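Local coordinates for protein endo-1,3-beta-glucanase, family GH16 (Zobellia galactanivorans, PDB 5FUI) that probably binds laminarin, serving as the C-terminal family 6 carbohydrate-binding module of a marine bacterial laminarinase, at residues I50-V64 against W98-Y112. Numbering follows the deposited sequence. Where two conformers were deposited one is given.
Sequences INFPSSGNYLIEYRV and WTTVSQTVNVSAGTY
Val107 sets CG1 over one face of the Phe52 ring, a CH-pi contact 4.0 Å from the ring centroid. A chi1 of -178° turns CG1 away from the backbone N and onto the ring. Phe52 in turn puts CD2 over the centre of the Tyr58 ring. Tyr112 CD2 meets Phe52 CD1 at 3.6 Å, the two ring planes inclined at 57°. Farther along the interior, on the sheet of 56-66 and 97-107, Tyr62 OH donates to Gln103 OE1 at 2.7 Å, from above the carbonyl plane. Ser75 also bonds this oxygen, so two hydroxyls grip it.

On the other face, Arg63 bends at chi2 (68°) and lays its guanidinium over the Trp98-Thr99 backbone. Arg63 NH1 reaches Thr100 OG1 at 2.9 Å, while NH2 forms a salt bridge with Glu31. Replacing Arg63 by an alanine is likely to leave Glu31 without its cation and Thr100 OG1 without this donor.

Two antiparallel ladders carry these side chains, 56-64 with 98-107 and 50-52 with 110-112, one in each facing sheet of the CBM6 beta-sandwich. Between them, Ser55 OG accepts Ala109 N at 2.8 Å. Inside, ring and aliphatic packing joins the sheets around the polar Tyr62-Gln103 pair; outside, the Arg63 cation links Thr100 to Glu31.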
loop_
_atom_site.group_PDB
_atom_site.type_symbol
_atom_site.label_atom_id
_atom_site.label_comp_id
_atom_site.label_asym_id
_atom_site.label_seq_id
_atom_site.Cartn_x
_atom_site.Cartn_y
_atom_site.Cartn_z
ATOM N N ILE A 50 -7.020 10.887 -2.734
ATOM C CA ILE A 50 -7.432 10.147 -1.525
ATOM C C ILE A 50 -7.847 11.179 -0.420
ATOM O O ILE A 50 -7.011 12.058 0.020
ATOM C CB ILE A 50 -6.297 9.192 -1.025
ATOM C CG1 ILE A 50 -5.857 8.226 -2.133
ATOM C CG2 ILE A 50 -6.787 8.546 0.267
ATOM C CD1 ILE A 50 -7.012 7.560 -2.815
ATOM N N ASN A 51 -9.119 11.095 -0.054
ATOM C CA ASN A 51 -9.652 12.051 0.884
ATOM C C ASN A 51 -9.595 11.548 2.353
ATOM O O ASN A 51 -9.963 10.386 2.644
ATOM C CB ASN A 51 -11.085 12.527 0.496
ATOM C CG ASN A 51 -11.590 13.608 1.454
ATOM O OD1 ASN A 51 -11.130 14.758 1.420
ATOM N ND2 ASN A 51 -12.500 13.221 2.346
ATOM N N PHE A 52 -9.047 12.411 3.264
ATOM C CA PHE A 52 -9.024 12.208 4.697
ATOM C C PHE A 52 -9.976 13.283 5.183
ATOM O O PHE A 52 -9.603 14.464 5.246
ATOM C CB PHE A 52 -7.587 12.364 5.217
ATOM C CG PHE A 52 -6.636 11.302 4.727
ATOM C CD1 PHE A 52 -6.086 11.375 3.398
ATOM C CD2 PHE A 52 -6.334 10.181 5.551
ATOM C CE1 PHE A 52 -5.179 10.395 2.948
ATOM C CE2 PHE A 52 -5.410 9.221 5.093
ATOM C CZ PHE A 52 -4.842 9.318 3.823
ATOM N N PRO A 53 -11.201 12.918 5.525
ATOM C CA PRO A 53 -12.218 13.994 5.764
ATOM C C PRO A 53 -12.046 14.705 7.086
ATOM O O PRO A 53 -12.603 15.804 7.236
ATOM C CB PRO A 53 -13.545 13.239 5.845
ATOM C CG PRO A 53 -13.168 11.809 6.131
ATOM C CD PRO A 53 -11.835 11.572 5.426
ATOM N N SER A 54 -11.340 14.116 8.049
ATOM C CA SER A 54 -11.123 14.760 9.323
ATOM C C SER A 54 -9.597 14.745 9.689
ATOM O O SER A 54 -8.778 13.950 9.130
ATOM C CB SER A 54 -12.025 14.211 10.414
ATOM O OG SER A 54 -11.792 12.884 10.610
ATOM N N SER A 55 -9.178 15.643 10.569
ATOM C CA SER A 55 -7.806 15.674 11.051
ATOM C C SER A 55 -7.748 14.738 12.236
ATOM O O SER A 55 -8.561 14.799 13.172
ATOM C CB SER A 55 -7.482 17.058 11.486
ATOM O OG SER A 55 -7.551 17.953 10.378
ATOM N N GLY A 56 -6.792 13.849 12.264
ATOM C CA GLY A 56 -6.735 12.977 13.397
ATOM C C GLY A 56 -6.025 11.681 13.002
ATOM O O GLY A 56 -5.334 11.611 11.941
ATOM N N ASN A 57 -6.155 10.689 13.850
ATOM C CA ASN A 57 -5.467 9.433 13.655
ATOM C C ASN A 57 -6.266 8.481 12.806
ATOM O O ASN A 57 -7.458 8.325 12.983
ATOM C CB ASN A 57 -4.994 8.837 14.975
ATOM C CG ASN A 57 -3.999 9.770 15.659
ATOM O OD1 ASN A 57 -2.997 10.254 15.070
ATOM N ND2 ASN A 57 -4.318 10.079 16.890
ATOM N N TYR A 58 -5.604 7.902 11.838
ATOM C CA TYR A 58 -6.224 6.915 10.964
ATOM C C TYR A 58 -5.494 5.568 11.078
ATOM O O TYR A 58 -4.236 5.528 11.260
ATOM C CB TYR A 58 -6.065 7.327 9.495
ATOM C CG TYR A 58 -6.932 8.486 9.112
ATOM C CD1 TYR A 58 -6.592 9.792 9.440
ATOM C CD2 TYR A 58 -8.158 8.271 8.457
ATOM C CE1 TYR A 58 -7.377 10.863 9.096
ATOM C CE2 TYR A 58 -9.006 9.312 8.082
ATOM C CZ TYR A 58 -8.613 10.639 8.420
ATOM O OH TYR A 58 -9.480 11.668 8.068
ATOM N N LEU A 59 -6.283 4.510 10.903
ATOM C CA LEU A 59 -5.675 3.162 10.710
ATOM C C LEU A 59 -5.584 2.959 9.203
ATOM O O LEU A 59 -6.619 3.069 8.474
ATOM C CB LEU A 59 -6.587 2.065 11.361
ATOM C CG LEU A 59 -6.007 0.648 11.211
ATOM C CD1 LEU A 59 -4.749 0.517 12.072
ATOM C CD2 LEU A 59 -7.161 -0.334 11.672
ATOM N N ILE A 60 -4.369 2.617 8.737
ATOM C CA ILE A 60 -4.225 2.295 7.314
ATOM C C ILE A 60 -3.710 0.833 7.260
ATOM O O ILE A 60 -2.670 0.479 7.811
ATOM C CB ILE A 60 -3.272 3.212 6.547
ATOM C CG1 ILE A 60 -3.634 4.739 6.824
ATOM C CG2 ILE A 60 -3.375 2.827 5.062
ATOM C CD1 ILE A 60 -2.777 5.683 5.954
ATOM N N GLU A 61 -4.551 0.009 6.625
ATOM C CA GLU A 61 -4.313 -1.458 6.485
ATOM C C GLU A 61 -3.864 -1.766 5.095
ATOM O O GLU A 61 -4.336 -1.124 4.145
ATOM C CB GLU A 61 -5.600 -2.254 6.717
ATOM C CG GLU A 61 -6.092 -2.276 8.186
ATOM C CD GLU A 61 -7.475 -2.841 8.191
ATOM O OE1 GLU A 61 -8.418 -2.081 7.867
ATOM O OE2 GLU A 61 -7.649 -4.083 8.479
ATOM N N TYR A 62 -2.969 -2.742 4.974
ATOM C CA TYR A 62 -2.395 -3.161 3.705
ATOM C C TYR A 62 -2.497 -4.662 3.595
ATOM O O TYR A 62 -1.983 -5.397 4.461
ATOM C CB TYR A 62 -0.881 -2.741 3.564
ATOM C CG TYR A 62 -0.674 -1.254 3.751
ATOM C CD1 TYR A 62 -0.512 -0.682 4.980
ATOM C CD2 TYR A 62 -0.690 -0.407 2.613
ATOM C CE1 TYR A 62 -0.323 0.705 5.094
ATOM C CE2 TYR A 62 -0.509 0.985 2.717
ATOM C CZ TYR A 62 -0.350 1.505 3.945
ATOM O OH TYR A 62 -0.135 2.853 4.051
ATOM N N ARG A 63 -3.193 -5.127 2.555
ATOM C CA ARG A 63 -3.391 -6.572 2.307
ATOM C C ARG A 63 -2.282 -7.044 1.433
ATOM O O ARG A 63 -2.194 -6.706 0.244
ATOM C CB ARG A 63 -4.774 -6.816 1.730
ATOM C CG ARG A 63 -5.212 -8.295 1.555
ATOM C CD ARG A 63 -5.374 -8.878 2.974
ATOM N NE ARG A 63 -5.950 -10.237 2.888
ATOM C CZ ARG A 63 -6.102 -11.028 3.954
ATOM N NH1 ARG A 63 -5.722 -10.620 5.192
ATOM N NH2 ARG A 63 -6.607 -12.274 3.797
ATOM N N VAL A 64 -1.346 -7.770 2.053
ATOM C CA VAL A 64 -0.001 -8.062 1.444
ATOM C C VAL A 64 0.335 -9.559 1.484
ATOM O O VAL A 64 -0.230 -10.302 2.289
ATOM C CB VAL A 64 1.140 -7.260 2.140
ATOM C CG1 VAL A 64 0.925 -5.749 1.854
ATOM C CG2 VAL A 64 1.227 -7.531 3.643
ATOM N N TRP A 98 -2.184 -14.307 1.884
ATOM C CA TRP A 98 -2.364 -12.870 2.215
ATOM C C TRP A 98 -2.509 -12.657 3.682
ATOM O O TRP A 98 -3.015 -13.525 4.425
ATOM C CB TRP A 98 -3.662 -12.392 1.509
ATOM C CG TRP A 98 -3.489 -12.476 0.041
ATOM C CD1 TRP A 98 -3.901 -13.521 -0.815
ATOM C CD2 TRP A 98 -2.793 -11.494 -0.766
ATOM N NE1 TRP A 98 -3.461 -13.250 -2.108
ATOM C CE2 TRP A 98 -2.777 -12.040 -2.136
ATOM C CE3 TRP A 98 -2.215 -10.251 -0.520
ATOM C CZ2 TRP A 98 -2.163 -11.355 -3.198
ATOM C CZ3 TRP A 98 -1.532 -9.618 -1.599
ATOM C CH2 TRP A 98 -1.559 -10.127 -2.919
ATOM N N THR A 99 -2.066 -11.462 4.132
ATOM C CA THR A 99 -2.200 -11.044 5.516
ATOM C C THR A 99 -2.385 -9.528 5.547
ATOM O O THR A 99 -2.061 -8.854 4.547
ATOM C CB THR A 99 -0.943 -11.517 6.350
ATOM O OG1 THR A 99 -1.329 -11.422 7.733
ATOM C CG2 THR A 99 0.289 -10.605 6.047
ATOM N N THR A 100 -2.902 -9.003 6.638
ATOM C CA THR A 100 -3.104 -7.556 6.721
ATOM C C THR A 100 -2.213 -6.909 7.763
ATOM O O THR A 100 -2.251 -7.265 8.956
ATOM C CB THR A 100 -4.570 -7.268 7.082
ATOM O OG1 THR A 100 -5.427 -7.891 6.088
ATOM C CG2 THR A 100 -4.861 -5.748 6.998
ATOM N N VAL A 101 -1.311 -6.036 7.285
ATOM C CA VAL A 101 -0.492 -5.247 8.221
ATOM C C VAL A 101 -1.067 -3.833 8.258
ATOM O O VAL A 101 -1.881 -3.430 7.412
ATOM C CB VAL A 101 1.021 -5.256 7.814
ATOM C CG1 VAL A 101 1.575 -6.719 7.903
ATOM C CG2 VAL A 101 1.203 -4.617 6.395
ATOM N N SER A 102 -0.584 -3.047 9.208
ATOM C CA SER A 102 -1.153 -1.692 9.352
ATOM C C SER A 102 -0.170 -0.695 9.920
ATOM O O SER A 102 0.852 -1.048 10.487
ATOM C CB SER A 102 -2.423 -1.708 10.178
ATOM O OG SER A 102 -2.094 -2.012 11.574
ATOM N N GLN A 103 -0.546 0.570 9.797
ATOM C CA GLN A 103 0.093 1.647 10.533
ATOM C C GLN A 103 -1.013 2.563 11.047
ATOM O O GLN A 103 -2.072 2.626 10.456
ATOM C CB GLN A 103 1.054 2.395 9.604
ATOM C CG GLN A 103 0.343 3.121 8.460
ATOM C CD GLN A 103 1.249 3.686 7.374
ATOM O OE1 GLN A 103 0.736 4.009 6.322
ATOM N NE2 GLN A 103 2.520 3.855 7.613
ATOM N N THR A 104 -0.732 3.223 12.162
ATOM C CA THR A 104 -1.652 4.234 12.727
ATOM C C THR A 104 -0.970 5.565 12.679
ATOM O O THR A 104 0.116 5.724 13.303
ATOM C CB THR A 104 -2.086 3.860 14.162
ATOM O OG1 THR A 104 -2.765 2.600 14.162
ATOM C CG2 THR A 104 -3.056 4.851 14.739
ATOM N N VAL A 105 -1.535 6.484 11.878
ATOM C CA VAL A 105 -0.809 7.707 11.625
ATOM C C VAL A 105 -1.767 8.918 11.659
ATOM O O VAL A 105 -2.945 8.802 11.451
ATOM C CB VAL A 105 0.053 7.496 10.354
ATOM C CG1 VAL A 105 -0.788 7.125 9.116
ATOM C CG2 VAL A 105 1.060 8.596 10.113
ATOM N N ASN A 106 -1.228 10.097 11.910
ATOM C CA ASN A 106 -2.011 11.301 12.044
ATOM C C ASN A 106 -1.938 12.123 10.785
ATOM O O ASN A 106 -0.866 12.385 10.309
ATOM C CB ASN A 106 -1.434 12.072 13.224
ATOM C CG ASN A 106 -2.292 13.232 13.651
ATOM O OD1 ASN A 106 -2.970 13.154 14.662
ATOM N ND2 ASN A 106 -2.212 14.342 12.921
ATOM N N VAL A 107 -3.100 12.480 10.245
ATOM C CA VAL A 107 -3.186 13.195 8.981
ATOM C C VAL A 107 -4.117 14.368 9.189
ATOM O O VAL A 107 -5.166 14.180 9.781
ATOM C CB VAL A 107 -3.767 12.243 7.888
ATOM C CG1 VAL A 107 -3.802 12.971 6.569
ATOM C CG2 VAL A 107 -2.827 11.045 7.761
ATOM N N SER A 108 -3.759 15.571 8.695
ATOM C CA SER A 108 -4.754 16.671 8.746
ATOM C C SER A 108 -5.716 16.551 7.553
ATOM O O SER A 108 -5.362 16.066 6.413
ATOM C CB SER A 108 -4.092 18.049 8.784
ATOM O OG SER A 108 -3.339 18.208 7.613
ATOM N N ALA A 109 -6.959 16.968 7.782
ATOM C CA ALA A 109 -7.963 16.817 6.730
ATOM C C ALA A 109 -7.573 17.383 5.351
ATOM O O ALA A 109 -7.055 18.532 5.215
ATOM C CB ALA A 109 -9.331 17.411 7.201
ATOM N N GLY A 110 -7.786 16.596 4.319
ATOM C CA GLY A 110 -7.495 17.111 3.003
ATOM C C GLY A 110 -7.635 15.994 1.990
ATOM O O GLY A 110 -7.958 14.846 2.358
ATOM N N THR A 111 -7.350 16.289 0.727
ATOM C CA THR A 111 -7.335 15.313 -0.324
ATOM C C THR A 111 -5.929 15.320 -0.920
ATOM O O THR A 111 -5.423 16.415 -1.270
ATOM C CB THR A 111 -8.357 15.696 -1.443
ATOM O OG1 THR A 111 -9.656 15.638 -0.833
ATOM C CG2 THR A 111 -8.315 14.667 -2.612
ATOM N N TYR A 112 -5.312 14.138 -0.994
ATOM C CA TYR A 112 -3.910 13.989 -1.278
ATOM C C TYR A 112 -3.632 12.905 -2.294
ATOM O O TYR A 112 -4.376 11.926 -2.422
ATOM C CB TYR A 112 -3.119 13.607 0.044
ATOM C CG TYR A 112 -3.374 14.557 1.190
ATOM C CD1 TYR A 112 -2.732 15.744 1.246
ATOM C CD2 TYR A 112 -4.200 14.253 2.229
ATOM C CE1 TYR A 112 -2.920 16.607 2.303
ATOM C CE2 TYR A 112 -4.427 15.098 3.308
ATOM C CZ TYR A 112 -3.796 16.278 3.344
ATOM O OH TYR A 112 -4.027 17.135 4.415
#